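Long-range contacts in acyl-coenzyme A oxidase (Caenorhabditis elegans, PDB 5K3H), which catalyses the FAD-dependent desaturation of acyl-CoA by molecular oxygen, yielding a (2E)-enoyl-CoA and hydrogen peroxide in the first step of peroxisomal beta-oxidation: residues V2-E10 against R20-H28; R40-L51 against I89-H100. One frame throughout, in Å; residues are numbered along the deposited sequence.

Contact 1 (V2-E10 against R20-H28)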
loop_
_atom_site.group_PDB
_atom_site.type_symbol
_atom_site.label_atom_id
_atom_site.label_comp_id
_atom_site.label_asym_id
_atom_site.label_seq_id
_atom_site.Cartn_x
_atom_site.Cartn_y
_atom_site.Cartn_z
ATOM N N VAL B 2 32.345 12.775 -22.400
ATOM C CA VAL B 2 31.281 12.267 -21.529
ATOM C C VAL B 2 31.688 10.956 -20.858
ATOM O O VAL B 2 32.812 10.449 -21.018
ATOM C CB VAL B 2 29.903 12.047 -22.299
ATOM C CG1 VAL B 2 29.215 13.368 -22.648
ATOM C CG2 VAL B 2 30.093 11.196 -23.538
ATOM N N HIS B 3 30.724 10.433 -20.109
ATOM C CA HIS B 3 30.773 9.174 -19.394
ATOM C C HIS B 3 29.780 8.218 -20.034
ATOM O O HIS B 3 28.921 8.618 -20.823
ATOM C CB HIS B 3 30.443 9.373 -17.909
ATOM C CG HIS B 3 31.350 10.341 -17.204
ATOM N ND1 HIS B 3 30.940 11.600 -16.808
ATOM C CD2 HIS B 3 32.646 10.229 -16.814
ATOM C CE1 HIS B 3 31.937 12.214 -16.197
ATOM N NE2 HIS B 3 32.983 11.407 -16.190
ATOM N N LEU B 4 29.922 6.932 -19.720
ATOM C CA LEU B 4 28.905 5.969 -20.138
ATOM C C LEU B 4 27.504 6.365 -19.637
ATOM O O LEU B 4 26.510 6.203 -20.355
ATOM C CB LEU B 4 29.315 4.586 -19.648
ATOM C CG LEU B 4 30.499 4.027 -20.476
ATOM C CD1 LEU B 4 31.116 2.741 -19.884
ATOM C CD2 LEU B 4 30.106 3.817 -21.958
ATOM N N ASN B 5 27.398 6.888 -18.416
ATOM C CA ASN B 5 26.109 7.351 -17.898
ATOM C C ASN B 5 25.872 8.785 -18.375
ATOM O O ASN B 5 26.664 9.690 -18.083
ATOM C CB ASN B 5 26.053 7.226 -16.367
ATOM C CG ASN B 5 24.719 7.702 -15.778
ATOM O OD1 ASN B 5 24.329 8.862 -15.950
ATOM N ND2 ASN B 5 24.008 6.801 -15.083
ATOM N N LYS B 6 24.824 8.975 -19.172
ATOM C CA LYS B 6 24.559 10.254 -19.825
ATOM C C LYS B 6 23.764 11.212 -18.957
ATOM O O LYS B 6 23.407 12.296 -19.437
ATOM C CB LYS B 6 23.813 10.037 -21.152
ATOM C CG LYS B 6 24.604 9.227 -22.149
ATOM C CD LYS B 6 25.909 9.922 -22.430
ATOM C CE LYS B 6 26.641 9.272 -23.565
ATOM N NZ LYS B 6 27.214 7.961 -23.162
ATOM N N THR B 7 23.426 10.821 -17.723
ATOM C CA THR B 7 22.664 11.693 -16.837
ATOM C C THR B 7 23.549 12.543 -15.915
ATOM O O THR B 7 23.080 13.571 -15.404
ATOM C CB THR B 7 21.677 10.831 -16.047
ATOM O OG1 THR B 7 20.865 10.111 -16.978
ATOM C CG2 THR B 7 20.784 11.663 -15.162
ATOM N N ILE B 8 24.834 12.191 -15.764
ATOM C CA ILE B 8 25.742 12.966 -14.925
ATOM C C ILE B 8 25.820 14.397 -15.445
ATOM O O ILE B 8 25.921 14.629 -16.656
ATOM C CB ILE B 8 27.139 12.316 -14.928
ATOM C CG1 ILE B 8 27.095 10.885 -14.375
ATOM C CG2 ILE B 8 28.175 13.169 -14.152
ATOM C CD1 ILE B 8 28.361 10.097 -14.686
ATOM N N GLN B 9 25.786 15.371 -14.535
ATOM C CA GLN B 9 26.073 16.758 -14.879
ATOM C C GLN B 9 27.068 17.329 -13.876
ATOM O O GLN B 9 27.149 16.858 -12.738
ATOM C CB GLN B 9 24.800 17.621 -14.896
ATOM C CG GLN B 9 23.853 17.333 -16.047
ATOM C CD GLN B 9 22.650 18.251 -16.045
ATOM O OE1 GLN B 9 22.742 19.416 -15.648
ATOM N NE2 GLN B 9 21.503 17.724 -16.465
ATOM N N GLU B 10 27.859 18.325 -14.299
ATOM C CA GLU B 10 28.721 19.011 -13.339
ATOM C C GLU B 10 27.903 19.584 -12.189
ATOM O O GLU B 10 26.851 20.187 -12.397
ATOM C CB GLU B 10 29.508 20.125 -14.007
ATOM C CG GLU B 10 30.868 19.693 -14.501
ATOM C CD GLU B 10 31.956 19.788 -13.442
ATOM O OE1 GLU B 10 31.861 20.627 -12.511
ATOM O OE2 GLU B 10 32.944 19.033 -13.565
ATOM N N ARG B 20 27.005 6.673 -10.448
ATOM C CA ARG B 20 26.827 6.709 -11.888
ATOM C C ARG B 20 28.112 6.393 -12.635
ATOM O O ARG B 20 28.060 5.782 -13.716
ATOM C CB ARG B 20 26.274 8.079 -12.302
ATOM C CG ARG B 20 24.823 8.297 -11.814
ATOM C CD ARG B 20 24.275 9.703 -12.115
ATOM N NE ARG B 20 22.807 9.750 -12.093
ATOM C CZ ARG B 20 22.091 10.808 -11.714
ATOM N NH1 ARG B 20 22.670 11.930 -11.310
ATOM N NH2 ARG B 20 20.780 10.757 -11.759
ATOM N N LEU B 21 29.265 6.752 -12.053
ATOM C CA LEU B 21 30.551 6.537 -12.710
ATOM C C LEU B 21 30.896 5.068 -12.881
ATOM O O LEU B 21 31.714 4.743 -13.745
ATOM C CB LEU B 21 31.664 7.248 -11.935
ATOM C CG LEU B 21 31.627 8.776 -12.060
ATOM C CD1 LEU B 21 32.634 9.407 -11.120
ATOM C CD2 LEU B 21 31.862 9.199 -13.493
ATOM N N THR B 22 30.273 4.170 -12.110
ATOM C CA THR B 22 30.527 2.739 -12.210
ATOM C C THR B 22 29.711 2.064 -13.323
ATOM O O THR B 22 29.818 0.840 -13.506
ATOM C CB THR B 22 30.275 2.072 -10.840
ATOM O OG1 THR B 22 28.956 2.373 -10.353
ATOM C CG2 THR B 22 31.309 2.529 -9.793
ATOM N N ALA B 23 28.943 2.818 -14.111
ATOM C CA ALA B 23 28.211 2.209 -15.225
ATOM C C ALA B 23 29.162 1.506 -16.186
ATOM O O ALA B 23 30.222 2.030 -16.534
ATOM C CB ALA B 23 27.391 3.258 -15.981
ATOM N N THR B 24 28.761 0.315 -16.633
ATOM C CA THR B 24 29.484 -0.458 -17.631
ATOM C C THR B 24 28.832 -0.391 -19.003
ATOM O O THR B 24 29.221 -1.158 -19.896
ATOM C CB THR B 24 29.517 -1.903 -17.209
ATOM O OG1 THR B 24 28.178 -2.394 -17.303
ATOM C CG2 THR B 24 29.973 -2.022 -15.775
ATOM N N PHE B 25 27.833 0.482 -19.183
ATOM C CA PHE B 25 27.103 0.573 -20.436
ATOM C C PHE B 25 26.608 1.998 -20.625
ATOM O O PHE B 25 26.470 2.775 -19.667
ATOM C CB PHE B 25 25.913 -0.407 -20.485
ATOM C CG PHE B 25 24.854 -0.136 -19.444
ATOM C CD1 PHE B 25 24.950 -0.687 -18.172
ATOM C CD2 PHE B 25 23.764 0.675 -19.737
ATOM C CE1 PHE B 25 24.004 -0.422 -17.221
ATOM C CE2 PHE B 25 22.805 0.949 -18.786
ATOM C CZ PHE B 25 22.911 0.399 -17.542
ATOM N N ASP B 26 26.294 2.300 -21.888
ATOM C CA ASP B 26 25.827 3.614 -22.326
ATOM C C ASP B 26 24.315 3.727 -22.102
ATOM O O ASP B 26 23.532 3.005 -22.726
ATOM C CB ASP B 26 26.198 3.758 -23.806
ATOM C CG ASP B 26 25.654 5.017 -24.452
ATOM O OD1 ASP B 26 25.045 5.872 -23.769
ATOM O OD2 ASP B 26 25.818 5.149 -25.690
ATOM N N THR B 27 23.894 4.671 -21.265
ATOM C CA THR B 27 22.480 4.721 -20.899
ATOM C C THR B 27 21.596 5.215 -22.044
ATOM O O THR B 27 20.406 4.872 -22.071
ATOM C CB THR B 27 22.260 5.586 -19.638
ATOM O OG1 THR B 27 22.694 6.937 -19.859
ATOM C CG2 THR B 27 23.015 5.018 -18.439
ATOM N N HIS B 28 22.142 5.976 -23.006
ATOM C CA HIS B 28 21.376 6.273 -24.221
ATOM C C HIS B 28 21.028 4.988 -24.963
ATOM O O HIS B 28 19.940 4.879 -25.544
ATOM C CB HIS B 28 22.155 7.197 -25.175
ATOM C CG HIS B 28 22.179 8.644 -24.784
ATOM N ND1 HIS B 28 21.363 9.176 -23.807
ATOM C CD2 HIS B 28 22.929 9.670 -25.251
ATOM C CE1 HIS B 28 21.613 10.469 -23.688
ATOM N NE2 HIS B 28 22.557 10.793 -24.553
HETATM O O HOH W 1 29.470 6.595 -16.243
#
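Lys6 lies across the His28 ring, its CG 3.4 Å from the ring centroid and only 3° off the normal, a CH-pi contact. The lysine chain bends at chi2 (-59°) and again at chi4, which turns the ammonium group back over its own backbone. There Lys6 NZ donates to His3 O and forms a weakly bonded salt bridge with Asp26 OD1 at 3.1 Å. A long, flexible side chain suits a place that needs both a greasy stem for the imidazole and a charge at its tip. Asp26 is the N-cap of helix 27-35, and its OD1 also accepts a weak capping bond from His28 N. Thr27 OG1 sits between backbone N and carbonyl carbon (chi1 61°), where it accepts from Lys6 N at 3.0 Å in a nearly straight bond. Thr27 N returns a bond to Leu4 O, 3.2 Å. The N-terminal arm is thus pinned to the first turn of that helix. Its own bend is an Asx turn: Asn5 OD1 accepts a hydrogen bond from Thr7 N at 2.8 Å, while ND2 binds Ser613 and Asp616 of helix 590-616. Arg20, salt-bridged to the same Asp616, crosses Asn5 at a slant, its CG against ND2, and Thr7 CG2 covers one face of its guanidinium. Ile8 CG1 packs on Arg20 CB, 3.6 Å away, and Leu21 CD2 touches Ile8 CD1 and lies over one face of the His3 ring, a CH-pi contact.

Contact 2 (R40-L51 against I89-H100)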
loop_
_atom_site.group_PDB
_atom_site.type_symbol
_atom_site.label_atom_id
_atom_site.label_comp_id
_atom_site.label_asym_id
_atom_site.label_seq_id
_atom_site.Cartn_x
_atom_site.Cartn_y
_atom_site.Cartn_z
ATOM N N ARG B 40 13.064 6.322 -31.043
ATOM C CA ARG B 40 11.984 6.523 -30.087
ATOM C C ARG B 40 12.542 7.091 -28.797
ATOM O O ARG B 40 11.914 7.951 -28.165
ATOM C CB ARG B 40 11.228 5.225 -29.804
ATOM C CG ARG B 40 10.695 4.521 -31.027
ATOM C CD ARG B 40 9.322 3.910 -30.804
ATOM N NE ARG B 40 8.287 4.922 -31.043
ATOM C CZ ARG B 40 7.720 5.708 -30.131
ATOM N NH1 ARG B 40 8.066 5.632 -28.846
ATOM N NH2 ARG B 40 6.803 6.597 -30.525
ATOM N N ALA B 41 13.723 6.612 -28.386
ATOM C CA ALA B 41 14.355 7.128 -27.177
ATOM C C ALA B 41 14.797 8.579 -27.346
ATOM O O ALA B 41 14.502 9.430 -26.501
ATOM C CB ALA B 41 15.548 6.247 -26.798
ATOM N N ARG B 42 15.485 8.886 -28.446
ATOM C CA ARG B 42 15.948 10.253 -28.679
ATOM C C ARG B 42 14.786 11.235 -28.765
ATOM O O ARG B 42 14.889 12.376 -28.298
ATOM C CB ARG B 42 16.801 10.327 -29.946
ATOM C CG ARG B 42 17.463 11.681 -30.085
ATOM C CD ARG B 42 17.956 11.971 -31.469
ATOM N NE ARG B 42 18.616 10.819 -32.059
ATOM C CZ ARG B 42 18.690 10.593 -33.366
ATOM N NH1 ARG B 42 18.134 11.445 -34.222
ATOM N NH2 ARG B 42 19.323 9.520 -33.819
ATOM N N ARG B 43 13.678 10.826 -29.378
ATOM C CA ARG B 43 12.560 11.752 -29.487
ATOM C C ARG B 43 12.046 12.151 -28.107
ATOM O O ARG B 43 11.600 13.287 -27.910
ATOM C CB ARG B 43 11.448 11.153 -30.356
ATOM C CG ARG B 43 11.741 11.195 -31.873
ATOM C CD ARG B 43 11.747 12.636 -32.361
ATOM N NE ARG B 43 10.484 13.324 -32.100
ATOM C CZ ARG B 43 10.400 14.569 -31.629
ATOM N NH1 ARG B 43 11.507 15.239 -31.363
ATOM N NH2 ARG B 43 9.218 15.144 -31.419
ATOM N N ARG B 44 12.084 11.226 -27.143
ATOM C CA ARG B 44 11.737 11.574 -25.763
ATOM C C ARG B 44 12.632 12.687 -25.230
ATOM O O ARG B 44 12.158 13.632 -24.585
ATOM C CB ARG B 44 11.823 10.341 -24.855
ATOM C CG ARG B 44 10.751 9.271 -25.107
ATOM C CD ARG B 44 10.849 8.133 -24.109
ATOM N NE ARG B 44 10.420 8.499 -22.763
ATOM C CZ ARG B 44 11.241 8.936 -21.805
ATOM N NH1 ARG B 44 12.535 9.081 -22.048
ATOM N NH2 ARG B 44 10.780 9.232 -20.600
ATOM N N ARG B 45 13.942 12.572 -25.462
ATOM C CA ARG B 45 14.861 13.593 -24.973
ATOM C C ARG B 45 14.629 14.923 -25.671
ATOM O O ARG B 45 14.730 15.978 -25.033
ATOM C CB ARG B 45 16.308 13.129 -25.144
ATOM C CG ARG B 45 16.561 11.839 -24.369
ATOM C CD ARG B 45 18.021 11.519 -24.178
ATOM N NE ARG B 45 18.707 11.230 -25.437
ATOM C CZ ARG B 45 18.695 10.046 -26.037
ATOM N NH1 ARG B 45 18.012 9.033 -25.510
ATOM N NH2 ARG B 45 19.352 9.881 -27.169
ATOM N N GLU B 46 14.304 14.893 -26.978
ATOM C CA GLU B 46 14.027 16.126 -27.712
ATOM C C GLU B 46 12.741 16.776 -27.237
ATOM O O GLU B 46 12.685 18.001 -27.083
ATOM C CB GLU B 46 13.949 15.850 -29.215
ATOM C CG GLU B 46 15.250 15.394 -29.827
ATOM C CD GLU B 46 15.142 15.099 -31.318
ATOM O OE1 GLU B 46 14.034 15.201 -31.869
ATOM O OE2 GLU B 46 16.158 14.738 -31.945
ATOM N N ILE B 47 11.699 15.971 -27.020
ATOM C CA ILE B 47 10.434 16.473 -26.485
ATOM C C ILE B 47 10.646 17.130 -25.126
ATOM O O ILE B 47 10.103 18.207 -24.844
ATOM C CB ILE B 47 9.401 15.338 -26.393
ATOM C CG1 ILE B 47 8.947 14.881 -27.774
ATOM C CG2 ILE B 47 8.234 15.744 -25.519
ATOM C CD1 ILE B 47 8.261 13.527 -27.739
ATOM N N THR B 48 11.409 16.468 -24.251
ATOM C CA THR B 48 11.698 17.013 -22.928
ATOM C C THR B 48 12.420 18.346 -23.034
ATOM O O THR B 48 12.067 19.307 -22.345
ATOM C CB THR B 48 12.514 15.988 -22.131
ATOM O OG1 THR B 48 11.699 14.845 -21.894
ATOM C CG2 THR B 48 13.022 16.533 -20.801
ATOM N N ALA B 49 13.450 18.414 -23.890
ATOM C CA ALA B 49 14.205 19.649 -24.064
ATOM C C ALA B 49 13.320 20.760 -24.618
ATOM O O ALA B 49 13.384 21.908 -24.163
ATOM C CB ALA B 49 15.395 19.398 -24.985
ATOM N N LYS B 50 12.445 20.430 -25.563
ATOM C CA LYS B 50 11.541 21.442 -26.086
ATOM C C LYS B 50 10.619 21.964 -24.986
ATOM O O LYS B 50 10.419 23.178 -24.852
ATOM C CB LYS B 50 10.746 20.862 -27.259
ATOM C CG LYS B 50 9.756 21.833 -27.913
ATOM C CD LYS B 50 10.472 23.057 -28.496
ATOM C CE LYS B 50 9.524 23.892 -29.340
ATOM N NZ LYS B 50 10.251 25.002 -30.053
ATOM N N LEU B 51 10.066 21.069 -24.165
ATOM C CA LEU B 51 9.180 21.525 -23.098
ATOM C C LEU B 51 9.902 22.435 -22.099
ATOM O O LEU B 51 9.275 23.306 -21.476
ATOM C CB LEU B 51 8.576 20.319 -22.386
ATOM C CG LEU B 51 7.552 19.505 -23.169
ATOM C CD1 LEU B 51 7.369 18.134 -22.519
ATOM C CD2 LEU B 51 6.228 20.240 -23.282
ATOM N N ILE B 89 5.814 20.321 -30.821
ATOM C CA ILE B 89 6.610 19.487 -29.943
ATOM C C ILE B 89 6.675 18.049 -30.437
ATOM O O ILE B 89 7.726 17.410 -30.338
ATOM C CB ILE B 89 6.065 19.548 -28.493
ATOM C CG1 ILE B 89 5.773 21.004 -28.095
ATOM C CG2 ILE B 89 7.067 18.949 -27.496
ATOM C CD1 ILE B 89 4.855 21.160 -26.880
ATOM N N ILE B 90 5.574 17.522 -30.991
ATOM C CA ILE B 90 5.485 16.102 -31.334
ATOM C C ILE B 90 4.838 15.911 -32.706
ATOM O O ILE B 90 4.351 16.846 -33.339
ATOM C CB ILE B 90 4.689 15.272 -30.291
ATOM C CG1 ILE B 90 3.219 15.713 -30.267
ATOM C CG2 ILE B 90 5.338 15.327 -28.908
ATOM C CD1 ILE B 90 2.286 14.714 -29.641
ATOM N N ASP B 91 4.872 14.658 -33.165
ATOM C CA ASP B 91 3.996 14.178 -34.216
ATOM C C ASP B 91 2.701 13.729 -33.557
ATOM O O ASP B 91 2.692 12.684 -32.888
ATOM C CB ASP B 91 4.653 13.026 -34.972
ATOM C CG ASP B 91 3.681 12.271 -35.893
ATOM O OD1 ASP B 91 4.096 11.229 -36.449
ATOM O OD2 ASP B 91 2.518 12.711 -36.072
ATOM N N PRO B 92 1.602 14.478 -33.692
ATOM C CA PRO B 92 0.386 14.155 -32.922
ATOM C C PRO B 92 -0.284 12.853 -33.333
ATOM O O PRO B 92 -1.241 12.439 -32.661
ATOM C CB PRO B 92 -0.536 15.356 -33.180
ATOM C CG PRO B 92 0.313 16.420 -33.809
ATOM C CD PRO B 92 1.500 15.750 -34.433
ATOM N N THR B 93 0.161 12.207 -34.413
ATOM C CA THR B 93 -0.335 10.881 -34.778
ATOM C C THR B 93 0.443 9.767 -34.100
ATOM O O THR B 93 0.059 8.596 -34.215
ATOM C CB THR B 93 -0.255 10.649 -36.300
ATOM O OG1 THR B 93 1.122 10.556 -36.698
ATOM C CG2 THR B 93 -0.951 11.766 -37.080
ATOM N N ASP B 94 1.542 10.105 -33.432
ATOM C CA ASP B 94 2.439 9.116 -32.847
ATOM C C ASP B 94 2.025 8.909 -31.401
ATOM O O ASP B 94 2.397 9.685 -30.520
ATOM C CB ASP B 94 3.891 9.566 -32.945
ATOM C CG ASP B 94 4.866 8.483 -32.524
ATOM O OD1 ASP B 94 4.899 8.124 -31.319
ATOM O OD2 ASP B 94 5.615 7.995 -33.396
ATOM N N ALA B 95 1.228 7.879 -31.154
ATOM C CA ALA B 95 1.123 7.384 -29.798
ATOM C C ALA B 95 2.524 6.986 -29.349
ATOM O O ALA B 95 3.269 6.330 -30.087
ATOM C CB ALA B 95 0.154 6.203 -29.740
ATOM N N GLY B 96 2.896 7.399 -28.157
ATOM C CA GLY B 96 4.248 7.160 -27.696
ATOM C C GLY B 96 4.864 8.527 -27.509
ATOM O O GLY B 96 5.280 8.870 -26.396
ATOM N N GLU B 97 4.853 9.354 -28.565
ATOM C CA GLU B 97 5.250 10.747 -28.379
ATOM C C GLU B 97 4.199 11.491 -27.568
ATOM O O GLU B 97 4.534 12.372 -26.766
ATOM C CB GLU B 97 5.501 11.451 -29.722
ATOM C CG GLU B 97 6.632 10.862 -30.572
ATOM C CD GLU B 97 7.245 11.853 -31.583
ATOM O OE1 GLU B 97 6.754 13.002 -31.729
ATOM O OE2 GLU B 97 8.234 11.468 -32.245
ATOM N N LEU B 98 2.922 11.172 -27.786
ATOM C CA LEU B 98 1.848 11.783 -27.005
ATOM C C LEU B 98 1.804 11.207 -25.590
ATOM O O LEU B 98 1.584 11.934 -24.619
ATOM C CB LEU B 98 0.508 11.577 -27.724
ATOM C CG LEU B 98 -0.789 12.142 -27.151
ATOM C CD1 LEU B 98 -0.767 13.666 -27.134
ATOM C CD2 LEU B 98 -1.985 11.662 -27.955
ATOM N N TYR B 99 2.051 9.907 -25.452
ATOM C CA TYR B 99 2.112 9.301 -24.130
ATOM C C TYR B 99 3.197 9.971 -23.288
ATOM O O TYR B 99 2.962 10.355 -22.137
ATOM C CB TYR B 99 2.365 7.802 -24.289
ATOM C CG TYR B 99 2.322 7.019 -23.006
ATOM C CD1 TYR B 99 1.141 6.910 -22.287
ATOM C CD2 TYR B 99 3.461 6.393 -22.506
ATOM C CE1 TYR B 99 1.079 6.199 -21.123
ATOM C CE2 TYR B 99 3.409 5.673 -21.334
ATOM C CZ TYR B 99 2.213 5.582 -20.642
ATOM O OH TYR B 99 2.134 4.878 -19.452
ATOM N N HIS B 100 4.390 10.151 -23.865
ATOM C CA HIS B 100 5.464 10.865 -23.176
ATOM C C HIS B 100 5.092 12.323 -22.899
ATOM O O HIS B 100 5.237 12.809 -21.769
ATOM C CB HIS B 100 6.750 10.773 -24.001
ATOM C CG HIS B 100 7.897 11.548 -23.433
ATOM N ND1 HIS B 100 8.426 11.291 -22.186
ATOM C CD2 HIS B 100 8.670 12.519 -23.979
ATOM C CE1 HIS B 100 9.447 12.106 -21.970
ATOM N NE2 HIS B 100 9.610 12.868 -23.040
HETATM O O HOH W 2 10.334 17.513 -30.156
#
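The Arg44 guanidinium lies over the His100 ring at a steep tilt, the two planes 51° apart. His100 CE1 lies over one face of the guanidinium, offset toward its rim, and Arg44 CB makes a CH-pi contact over one face of the ring. At the ring edge, in plane, are Ile47 CB and Thr48 OG1; His100 NE2 gives a weak bond to Arg44 O at 3.1 Å. An imidazole suits this buried place, offering a flat surface to the arginine and a polar edge to the helix backbone. Arg44 NH1 binds Glu619 O, and Thr48 OG1 binds Glu104.

The Arg43 guanidinium is engaged along its edges. Bends at chi2 and chi3 bring it side-on to Glu97, Arg43 NE to Glu97 OE2 at 2.9 Å and Arg43 NH2 to Glu97 OE1 at 3.3 Å, both from above the carboxylate plane. Arg43 NH2 also donates to Ile89 O, in the carbonyl plane on a lone pair, at 2.9 Å, and NH1 pairs with Glu46, completing a salt-bridge network. Asp91 N reaches Glu97 OE1 from the opposite face, so two donors hold this oxygen. Helix 38-52 is thereby tied to the loop leading into helix 97-105. That loop makes a type I turn from Asp91 to Asp94, and Gly96 is the helix N-cap, with backbone angles (phi 117°) that suit glycine. Asp94 OD1 accepts from Glu97 N and forms a salt bridge with Arg40 NH2, the two flat groups nearly coplanar. Ile47 CD1 packs on Ile90 CG2 at 3.6 Å and Ile47 CG2 on Ile89 CG2 at 3.9 Å.

In the fold
Contacts 1 and 2 follow one another along the chain, their centres 22 Å apart, and consecutive helices 27-35 and 38-52 join them. They touch where His28 CE1 packs 3.5 Å from Arg45 NE. Glu619 also connects the two: it accepts from His28 ND1 through one carboxylate oxygen and is salt-bridged to Arg45 through the other. Contact 1 anchors the N-terminal arm near the end of helix 590-616. The centre of contact 1 lies about 29 Å from the centre of the chain, that of contact 2 about 21 Å. Both are away from the annotated FAD, ATP and substrate sites, and the second subunit touches neither.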